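PDB 2RAD: succinoglycan biosynthesis protein from Bacillus cereus ATCC 14579, which binds calcium and belongs to the erythromycin esterase-like family, so it may act as a hydrolase, although its substrate is unknown. Local coordinates for residues 45-50 / 377-382; 367-372 / 400-405; 58-63 / 94-99. One frame throughout, in Å; residues are numbered along the deposited sequence.

Interaction 1: residues 45-50 / 377-382; sequences WLEAHA and QVKKDQ
An inverse gamma turn centred on Lys379 meets the C-terminal end of the short helix 44-48 through Glu47. Within the turn the backbone N of Lys380 bonds to Val378 O at 2.7 Å, a tight bend that leaves the N-H of Lys379 directed at the helix. Glu47 OE2 accepts that N-H, with 2.7 Å between OE2 and Lys379 N. The donor reaches the oxygen on its anti side, 25° out of the carboxylate plane, and the bond is bent, the angle at the hydrogen being 132°. A bend of the Glu47 chain at chi2 carries the carboxylate over to the turn, and on the way its methylene CG brushes Val378 CG1 at 3.7 Å as the two side chains pass, pointing opposite ways. The other methyl of Val378, CG2, packs on Leu46 CB at 3.6 Å.

Lys380 adds a second grip. Its chain is extended as far as CE and turns only at chi4 (61°), which sets NZ 3.2 Å from Glu47 O, in the carbonyl plane and on a lone pair. The same ammonium makes a long salt bridge to Glu47 OE2 at 3.9 Å, so the lysine holds the main chain of the glutamate directly and its carboxylate only at long range. Its positive charge beside a carbonyl of the last helical turn probably suits the negative end of the helix dipole. Ala50 CB lies against CD and CE of the lysine.

Just beyond the contact the two segments run into neighbouring antiparallel strands, 51-52 at the margin of the mixed sheet and 382-386 next to it, where Gln382 pairs with Leu53. Ala50 and Val378 both touch Phe383, while Trp45 and His49 lean on Ile385.

Interaction 2: residues 367-372 / 400-405; sequences DPNSYN and EQHPIF
Tyr371 and His402 meet as an offset edge-to-face pair, with ring centroids 5.6 Å apart and planes at 70°. The edge belongs to His402, whose CB also sits over the tyrosine face, 4.0 Å from the ring centroid, in a CH-pi contact. With chi1 at -61°, the imidazole continues from that CB toward the phenol end, and the two side chains run nearly perpendicular. On the flank of His402, Asn369 O approaches CB at 3.4 Å. His402 NE2 makes a weak bond back to Glu400 OE1.

The one clear hydrogen bond between the segments is Tyr371 N to Pro403 O, 3.1 Å, nearly in line with the carbonyl. Ser370 is the N-cap of helix 371-374: chi1 of 68° tucks OG between its backbone N and carbonyl carbon, where it bonds to Asp367 O at 2.7 Å and weakly to Tyr373 N. Asp367 O also takes Ser370 N in a type I turn, and Asp367 OD1 takes Asn369 N in an Asx turn.

Tyr371 OH is bonded to Ile421 O and Leu423 N, and Trp397 meets both rings. The Tyr371 N to Pro403 O bond and the ring contact thus together fix the start of helix 371-374 on strand 402-405.

Interaction 3: residues 58-63 / 94-99; sequences PTASLN and KHRIVK
With chi1 of His95 at 173°, its CG stands opposite the backbone N and the imidazole turns a face to Pro58. Arg96, by contrast, folds at chi3 (68°), which swings its guanidinium round to the backbone of residues 60-62. Pro58 CB lies over the His95 ring, 3.7 Å from the centroid and 21° off the normal, a CH-pi contact; Pro58 CG lies 3.4 Å from His95 ND1.

Lys99 reaches the same proline along an extended chain. Its NZ bonds to Pro58 O at 2.8 Å, coming from above the carbonyl plane, not along a lone pair. The guanidinium of Arg96 turns its edge to the backbone of Ala60 and Leu62; its NH2 also touches Ala60 CB and Leu62 CD1, both at 3.6 Å, while Arg96 NH1 forms a salt bridge with Asp64. Leu62 CD1 also touches Lys99 CB at 4.1 Å.

Inside the loop, Ser61 OG accepts the N-H of Asn63 at 3.0 Å, an ST turn. The other side of the helix looks inward: Ile97 touches Leu80, and Val98 touches both Leu80 and Ile302. Helix 88-103 thus lies between the mixed sheet and an irregular connection, as in layered alpha/beta folds where a helix flanks a largely parallel sheet.

How the interactions relate
From the N terminus, the chain passes first through 45-50, whose partner 377-382 does not come until 327 residues later, so interaction 1 closes a loop spanning most of the protein. Interaction 3 falls wholly within that span, a short closure. Interaction 2 opens at 367-372, shortly before interaction 1 closes, and is completed at 400-405 beyond it; these two therefore cross, whereas 3 and 2 follow in series. Centres of interactions 1 and 2 are 16 Å apart, and those of 2 and 3 are 28 Å apart. Together they tie helix 44-48 to the loop before strand 382-386, helix 88-103 to the loop after strand 51-52, and the start of helix 371-374 to strand 402-405.

Interaction 1: residues 45-50 / 377-382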
loop_
_atom_site.group_PDB
_atom_site.type_symbol
_atom_site.label_atom_id
_atom_site.label_comp_id
_atom_site.label_asym_id
_atom_site.label_seq_id
_atom_site.Cartn_x
_atom_site.Cartn_y
_atom_site.Cartn_z
ATOM N N TRP A 45 20.008 -24.283 0.192
ATOM C CA TRP A 45 19.300 -23.898 1.403
ATOM C C TRP A 45 18.004 -23.233 0.967
ATOM O O TRP A 45 16.950 -23.438 1.574
ATOM C CB TRP A 45 20.116 -22.903 2.213
ATOM C CG TRP A 45 19.452 -22.567 3.494
ATOM C CD1 TRP A 45 19.511 -23.277 4.647
ATOM C CD2 TRP A 45 18.585 -21.454 3.748
ATOM N NE1 TRP A 45 18.739 -22.679 5.613
ATOM C CE2 TRP A 45 18.159 -21.558 5.086
ATOM C CE3 TRP A 45 18.129 -20.380 2.976
ATOM C CZ2 TRP A 45 17.299 -20.625 5.674
ATOM C CZ3 TRP A 45 17.273 -19.451 3.561
ATOM C CH2 TRP A 45 16.868 -19.582 4.897
ATOM N N LEU A 46 18.108 -22.428 -0.090
ATOM C CA LEU A 46 16.960 -21.726 -0.648
ATOM C C LEU A 46 15.977 -22.734 -1.222
ATOM O O LEU A 46 14.773 -22.490 -1.225
ATOM C CB LEU A 46 17.389 -20.744 -1.741
ATOM C CG LEU A 46 18.233 -19.569 -1.252
ATOM C CD1 LEU A 46 19.644 -20.046 -0.946
ATOM C CD2 LEU A 46 18.272 -18.486 -2.309
ATOM N N GLU A 47 16.482 -23.864 -1.713
ATOM C CA GLU A 47 15.606 -24.901 -2.253
ATOM C C GLU A 47 15.083 -25.745 -1.102
ATOM O O GLU A 47 13.962 -26.257 -1.140
ATOM C CB GLU A 47 16.353 -25.809 -3.235
ATOM C CG GLU A 47 16.576 -25.216 -4.607
ATOM C CD GLU A 47 16.379 -26.243 -5.707
ATOM O OE1 GLU A 47 16.983 -27.330 -5.617
ATOM O OE2 GLU A 47 15.618 -25.968 -6.659
ATOM N N ALA A 48 15.908 -25.873 -0.072
ATOM C CA ALA A 48 15.562 -26.662 1.091
ATOM C C ALA A 48 14.437 -26.054 1.916
ATOM O O ALA A 48 13.484 -26.753 2.274
ATOM C CB ALA A 48 16.785 -26.850 1.953
ATOM N N HIS A 49 14.546 -24.759 2.213
ATOM C CA HIS A 49 13.539 -24.066 3.022
ATOM C C HIS A 49 12.458 -23.358 2.228
ATOM O O HIS A 49 11.701 -22.553 2.773
ATOM C CB HIS A 49 14.231 -23.093 3.967
ATOM C CG HIS A 49 15.149 -23.776 4.923
ATOM N ND1 HIS A 49 16.126 -24.654 4.504
ATOM C CD2 HIS A 49 15.190 -23.783 6.276
ATOM C CE1 HIS A 49 16.725 -25.177 5.558
ATOM N NE2 HIS A 49 16.176 -24.667 6.646
ATOM N N ALA A 50 12.380 -23.688 0.943
ATOM C CA ALA A 50 11.393 -23.112 0.046
ATOM C C ALA A 50 10.093 -23.903 0.074
ATOM O O ALA A 50 10.042 -25.027 -0.413
ATOM C CB ALA A 50 11.936 -23.092 -1.365
ATOM N N GLN A 377 17.572 -19.497 -9.430
ATOM C CA GLN A 377 18.215 -20.784 -9.631
ATOM C C GLN A 377 17.343 -21.859 -9.002
ATOM O O GLN A 377 17.268 -22.986 -9.501
ATOM C CB GLN A 377 19.609 -20.797 -9.002
ATOM C CG GLN A 377 20.623 -19.914 -9.722
ATOM C CD GLN A 377 20.729 -20.217 -11.214
ATOM O OE1 GLN A 377 19.932 -19.721 -12.019
ATOM N NE2 GLN A 377 21.709 -21.045 -11.586
ATOM N N VAL A 378 16.680 -21.507 -7.904
ATOM C CA VAL A 378 15.797 -22.443 -7.226
ATOM C C VAL A 378 14.821 -22.944 -8.267
ATOM O O VAL A 378 13.968 -22.196 -8.738
ATOM C CB VAL A 378 15.014 -21.769 -6.108
ATOM C CG1 VAL A 378 14.015 -22.743 -5.543
ATOM C CG2 VAL A 378 15.972 -21.290 -5.023
ATOM N N LYS A 379 14.955 -24.215 -8.625
ATOM C CA LYS A 379 14.109 -24.828 -9.637
ATOM C C LYS A 379 12.667 -25.066 -9.187
ATOM O O LYS A 379 12.227 -26.204 -9.025
ATOM C CB LYS A 379 14.773 -26.127 -10.099
ATOM C CG LYS A 379 16.144 -25.878 -10.718
ATOM C CD LYS A 379 17.068 -27.081 -10.587
ATOM C CE LYS A 379 18.440 -26.789 -11.194
ATOM N NZ LYS A 379 19.405 -27.897 -10.930
ATOM N N LYS A 380 11.943 -23.967 -8.990
ATOM C CA LYS A 380 10.543 -24.002 -8.575
ATOM C C LYS A 380 9.799 -22.844 -9.244
ATOM O O LYS A 380 10.293 -21.721 -9.274
ATOM C CB LYS A 380 10.427 -23.889 -7.050
ATOM C CG LYS A 380 10.992 -25.076 -6.273
ATOM C CD LYS A 380 10.663 -24.961 -4.790
ATOM C CE LYS A 380 11.235 -26.111 -3.987
ATOM N NZ LYS A 380 12.714 -26.136 -4.108
ATOM N N ASP A 381 8.621 -23.121 -9.791
ATOM C CA ASP A 381 7.827 -22.095 -10.463
ATOM C C ASP A 381 7.495 -20.904 -9.548
ATOM O O ASP A 381 7.581 -19.744 -9.959
ATOM C CB ASP A 381 6.537 -22.720 -11.013
ATOM C CG ASP A 381 6.791 -23.692 -12.167
ATOM O OD1 ASP A 381 5.809 -24.279 -12.667
ATOM O OD2 ASP A 381 7.960 -23.862 -12.577
ATOM N N GLN A 382 7.097 -21.203 -8.316
ATOM C CA GLN A 382 6.778 -20.190 -7.318
ATOM C C GLN A 382 7.041 -20.856 -5.985
ATOM O O GLN A 382 6.858 -22.062 -5.852
ATOM C CB GLN A 382 5.311 -19.784 -7.368
ATOM C CG GLN A 382 4.857 -19.171 -8.667
ATOM C CD GLN A 382 4.387 -20.207 -9.659
ATOM O OE1 GLN A 382 3.688 -21.158 -9.292
ATOM N NE2 GLN A 382 4.749 -20.027 -10.926
#

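Interaction 2: residues 367-372 / 400-405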
loop_
_atom_site.group_PDB
_atom_site.type_symbol
_atom_site.label_atom_id
_atom_site.label_comp_id
_atom_site.label_asym_id
_atom_site.label_seq_id
_atom_site.Cartn_x
_atom_site.Cartn_y
_atom_site.Cartn_z
ATOM N N ASP A 367 23.347 -9.904 -13.290
ATOM C CA ASP A 367 24.228 -9.843 -12.129
ATOM C C ASP A 367 24.006 -11.069 -11.231
ATOM O O ASP A 367 22.938 -11.241 -10.635
ATOM C CB ASP A 367 23.951 -8.552 -11.349
ATOM C CG ASP A 367 25.057 -8.203 -10.379
ATOM O OD1 ASP A 367 25.404 -9.051 -9.539
ATOM O OD2 ASP A 367 25.581 -7.074 -10.458
ATOM N N PRO A 368 25.017 -11.945 -11.133
ATOM C CA PRO A 368 24.875 -13.134 -10.292
ATOM C C PRO A 368 24.916 -12.768 -8.819
ATOM O O PRO A 368 24.622 -13.594 -7.968
ATOM C CB PRO A 368 26.063 -13.987 -10.705
ATOM C CG PRO A 368 27.113 -12.936 -10.952
ATOM C CD PRO A 368 26.355 -11.893 -11.750
ATOM N N ASN A 369 25.288 -11.530 -8.515
ATOM C CA ASN A 369 25.340 -11.096 -7.126
ATOM C C ASN A 369 24.026 -10.516 -6.644
ATOM O O ASN A 369 23.890 -10.177 -5.467
ATOM C CB ASN A 369 26.435 -10.057 -6.916
ATOM C CG ASN A 369 27.602 -10.615 -6.159
ATOM O OD1 ASN A 369 28.248 -11.564 -6.615
ATOM N ND2 ASN A 369 27.877 -10.047 -4.986
ATOM N N SER A 370 23.065 -10.396 -7.552
ATOM C CA SER A 370 21.763 -9.853 -7.210
ATOM C C SER A 370 20.887 -10.943 -6.603
ATOM O O SER A 370 20.991 -12.117 -6.975
ATOM C CB SER A 370 21.092 -9.302 -8.458
ATOM O OG SER A 370 20.750 -10.353 -9.339
ATOM N N TYR A 371 20.027 -10.566 -5.664
ATOM C CA TYR A 371 19.143 -11.542 -5.049
ATOM C C TYR A 371 18.277 -12.207 -6.120
ATOM O O TYR A 371 17.848 -13.350 -5.966
ATOM C CB TYR A 371 18.237 -10.860 -4.040
ATOM C CG TYR A 371 18.941 -10.307 -2.839
ATOM C CD1 TYR A 371 19.334 -11.132 -1.794
ATOM C CD2 TYR A 371 19.172 -8.943 -2.723
ATOM C CE1 TYR A 371 19.932 -10.608 -0.658
ATOM C CE2 TYR A 371 19.769 -8.409 -1.592
ATOM C CZ TYR A 371 20.145 -9.243 -0.559
ATOM O OH TYR A 371 20.713 -8.700 0.573
ATOM N N ASN A 372 18.030 -11.481 -7.208
ATOM C CA ASN A 372 17.196 -11.968 -8.307
ATOM C C ASN A 372 17.715 -13.184 -9.095
ATOM O O ASN A 372 16.915 -14.015 -9.539
ATOM C CB ASN A 372 16.895 -10.808 -9.265
ATOM C CG ASN A 372 16.081 -9.704 -8.605
ATOM O OD1 ASN A 372 14.927 -9.906 -8.236
ATOM N ND2 ASN A 372 16.684 -8.537 -8.449
ATOM N N GLU A 400 23.650 -8.708 4.327
ATOM C CA GLU A 400 24.618 -7.828 3.672
ATOM C C GLU A 400 23.757 -6.947 2.757
ATOM O O GLU A 400 22.550 -6.823 2.979
ATOM C CB GLU A 400 25.619 -8.640 2.831
ATOM C CG GLU A 400 26.656 -9.447 3.634
ATOM C CD GLU A 400 27.571 -10.290 2.738
ATOM O OE1 GLU A 400 27.075 -11.222 2.065
ATOM O OE2 GLU A 400 28.788 -10.020 2.704
ATOM N N GLN A 401 24.362 -6.348 1.735
ATOM C CA GLN A 401 23.613 -5.512 0.797
ATOM C C GLN A 401 23.896 -5.859 -0.653
ATOM O O GLN A 401 25.011 -5.696 -1.145
ATOM C CB GLN A 401 23.895 -4.030 1.030
ATOM C CG GLN A 401 22.849 -3.368 1.890
ATOM C CD GLN A 401 22.829 -1.882 1.704
ATOM O OE1 GLN A 401 21.930 -1.198 2.187
ATOM N NE2 GLN A 401 23.824 -1.366 0.992
ATOM N N HIS A 402 22.873 -6.339 -1.342
ATOM C CA HIS A 402 23.027 -6.712 -2.733
ATOM C C HIS A 402 21.933 -6.092 -3.596
ATOM O O HIS A 402 20.898 -5.669 -3.095
ATOM C CB HIS A 402 23.024 -8.240 -2.842
ATOM C CG HIS A 402 24.148 -8.894 -2.091
ATOM N ND1 HIS A 402 25.476 -8.668 -2.390
ATOM C CD2 HIS A 402 24.142 -9.744 -1.037
ATOM C CE1 HIS A 402 26.236 -9.349 -1.552
ATOM N NE2 HIS A 402 25.450 -10.008 -0.720
ATOM N N PRO A 403 22.165 -6.004 -4.909
ATOM C CA PRO A 403 21.177 -5.426 -5.825
ATOM C C PRO A 403 19.926 -6.290 -6.003
ATOM O O PRO A 403 19.974 -7.511 -5.918
ATOM C CB PRO A 403 21.959 -5.283 -7.138
ATOM C CG PRO A 403 23.381 -5.158 -6.683
ATOM C CD PRO A 403 23.459 -6.188 -5.588
ATOM N N ILE A 404 18.806 -5.631 -6.256
ATOM C CA ILE A 404 17.542 -6.307 -6.469
ATOM C C ILE A 404 16.742 -5.429 -7.406
ATOM O O ILE A 404 16.991 -4.228 -7.489
ATOM C CB ILE A 404 16.758 -6.477 -5.161
ATOM C CG1 ILE A 404 15.466 -7.242 -5.438
ATOM C CG2 ILE A 404 16.455 -5.131 -4.566
ATOM C CD1 ILE A 404 14.745 -7.677 -4.199
ATOM N N PHE A 405 15.797 -6.030 -8.117
ATOM C CA PHE A 405 14.945 -5.291 -9.031
ATOM C C PHE A 405 14.082 -4.316 -8.220
ATOM O O PHE A 405 13.199 -4.720 -7.457
ATOM C CB PHE A 405 14.074 -6.269 -9.808
ATOM C CG PHE A 405 13.097 -5.615 -10.719
ATOM C CD1 PHE A 405 13.537 -4.774 -11.739
ATOM C CD2 PHE A 405 11.730 -5.860 -10.573
ATOM C CE1 PHE A 405 12.631 -4.183 -12.610
ATOM C CE2 PHE A 405 10.807 -5.279 -11.432
ATOM C CZ PHE A 405 11.255 -4.436 -12.461
#

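Interaction 3: residues 58-63 / 94-99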
loop_
_atom_site.group_PDB
_atom_site.type_symbol
_atom_site.label_atom_id
_atom_site.label_comp_id
_atom_site.label_asym_id
_atom_site.label_seq_id
_atom_site.Cartn_x
_atom_site.Cartn_y
_atom_site.Cartn_z
ATOM N N PRO A 58 -5.702 -16.979 -8.636
ATOM C CA PRO A 58 -6.638 -16.667 -7.549
ATOM C C PRO A 58 -7.589 -17.785 -7.126
ATOM O O PRO A 58 -7.758 -18.035 -5.929
ATOM C CB PRO A 58 -7.396 -15.462 -8.088
ATOM C CG PRO A 58 -6.369 -14.762 -8.855
ATOM C CD PRO A 58 -5.699 -15.884 -9.620
ATOM N N THR A 59 -8.215 -18.443 -8.101
ATOM C CA THR A 59 -9.165 -19.520 -7.820
ATOM C C THR A 59 -8.522 -20.904 -7.798
ATOM O O THR A 59 -8.783 -21.714 -8.680
ATOM C CB THR A 59 -10.293 -19.553 -8.869
ATOM O OG1 THR A 59 -9.732 -19.841 -10.158
ATOM C CG2 THR A 59 -11.037 -18.208 -8.914
ATOM N N ALA A 60 -7.701 -21.180 -6.786
ATOM C CA ALA A 60 -7.022 -22.466 -6.674
ATOM C C ALA A 60 -6.922 -22.983 -5.249
ATOM O O ALA A 60 -7.273 -22.301 -4.295
ATOM C CB ALA A 60 -5.634 -22.377 -7.276
ATOM N N SER A 61 -6.425 -24.207 -5.130
ATOM C CA SER A 61 -6.254 -24.884 -3.856
ATOM C C SER A 61 -6.168 -23.980 -2.632
ATOM O O SER A 61 -6.976 -24.106 -1.706
ATOM C CB SER A 61 -5.007 -25.764 -3.910
ATOM O OG SER A 61 -4.716 -26.318 -2.638
ATOM N N LEU A 62 -5.188 -23.080 -2.625
ATOM C CA LEU A 62 -4.968 -22.169 -1.500
ATOM C C LEU A 62 -4.303 -22.926 -0.347
ATOM O O LEU A 62 -3.909 -22.326 0.650
ATOM C CB LEU A 62 -6.291 -21.562 -1.015
ATOM C CG LEU A 62 -6.231 -20.102 -0.569
ATOM C CD1 LEU A 62 -6.103 -19.224 -1.813
ATOM C CD2 LEU A 62 -7.477 -19.740 0.215
ATOM N N ASN A 63 -4.178 -24.243 -0.498
ATOM C CA ASN A 63 -3.564 -25.103 0.514
ATOM C C ASN A 63 -2.054 -24.953 0.634
ATOM O O ASN A 63 -1.507 -25.105 1.726
ATOM C CB ASN A 63 -3.889 -26.572 0.234
ATOM C CG ASN A 63 -5.074 -27.076 1.040
ATOM O OD1 ASN A 63 -5.518 -28.211 0.860
ATOM N ND2 ASN A 63 -5.584 -26.238 1.942
ATOM N N LYS A 94 -0.407 -11.988 -4.836
ATOM C CA LYS A 94 -0.738 -11.218 -3.639
ATOM C C LYS A 94 -2.234 -11.431 -3.359
ATOM O O LYS A 94 -2.651 -11.522 -2.206
ATOM C CB LYS A 94 -0.437 -9.727 -3.836
ATOM C CG LYS A 94 1.032 -9.352 -3.635
ATOM C CD LYS A 94 1.277 -7.881 -3.897
ATOM C CE LYS A 94 0.422 -7.026 -2.965
ATOM N NZ LYS A 94 0.515 -5.548 -3.213
ATOM N N HIS A 95 -3.027 -11.523 -4.426
ATOM C CA HIS A 95 -4.460 -11.751 -4.318
ATOM C C HIS A 95 -4.700 -13.025 -3.528
ATOM O O HIS A 95 -5.560 -13.064 -2.643
ATOM C CB HIS A 95 -5.058 -11.877 -5.716
ATOM C CG HIS A 95 -6.505 -12.270 -5.740
ATOM N ND1 HIS A 95 -7.291 -12.113 -6.862
ATOM C CD2 HIS A 95 -7.300 -12.839 -4.802
ATOM C CE1 HIS A 95 -8.507 -12.566 -6.613
ATOM N NE2 HIS A 95 -8.538 -13.011 -5.369
ATOM N N ARG A 96 -3.932 -14.064 -3.855
ATOM C CA ARG A 96 -4.033 -15.367 -3.194
ATOM C C ARG A 96 -3.789 -15.260 -1.703
ATOM O O ARG A 96 -4.485 -15.890 -0.916
ATOM C CB ARG A 96 -3.018 -16.351 -3.786
ATOM C CG ARG A 96 -3.090 -16.490 -5.299
ATOM C CD ARG A 96 -2.591 -17.854 -5.727
ATOM N NE ARG A 96 -3.513 -18.891 -5.278
ATOM C CZ ARG A 96 -3.141 -20.036 -4.715
ATOM N NH1 ARG A 96 -1.855 -20.309 -4.524
ATOM N NH2 ARG A 96 -4.065 -20.904 -4.332
ATOM N N ILE A 97 -2.793 -14.463 -1.327
ATOM C CA ILE A 97 -2.436 -14.263 0.077
ATOM C C ILE A 97 -3.486 -13.472 0.861
ATOM O O ILE A 97 -3.683 -13.698 2.051
ATOM C CB ILE A 97 -1.071 -13.576 0.185
ATOM C CG1 ILE A 97 -0.026 -14.466 -0.488
ATOM C CG2 ILE A 97 -0.728 -13.312 1.656
ATOM C CD1 ILE A 97 1.331 -13.845 -0.638
ATOM N N VAL A 98 -4.154 -12.543 0.194
ATOM C CA VAL A 98 -5.202 -11.770 0.841
ATOM C C VAL A 98 -6.326 -12.773 1.101
ATOM O O VAL A 98 -6.983 -12.758 2.152
ATOM C CB VAL A 98 -5.739 -10.638 -0.085
ATOM C CG1 VAL A 98 -6.867 -9.887 0.607
ATOM C CG2 VAL A 98 -4.611 -9.667 -0.455
ATOM N N LYS A 99 -6.530 -13.658 0.129
ATOM C CA LYS A 99 -7.563 -14.676 0.214
ATOM C C LYS A 99 -7.259 -15.553 1.421
ATOM O O LYS A 99 -8.109 -15.738 2.289
ATOM C CB LYS A 99 -7.567 -15.495 -1.075
ATOM C CG LYS A 99 -8.912 -16.060 -1.481
ATOM C CD LYS A 99 -8.946 -16.252 -2.987
ATOM C CE LYS A 99 -10.198 -16.949 -3.485
ATOM N NZ LYS A 99 -10.199 -16.977 -4.985
#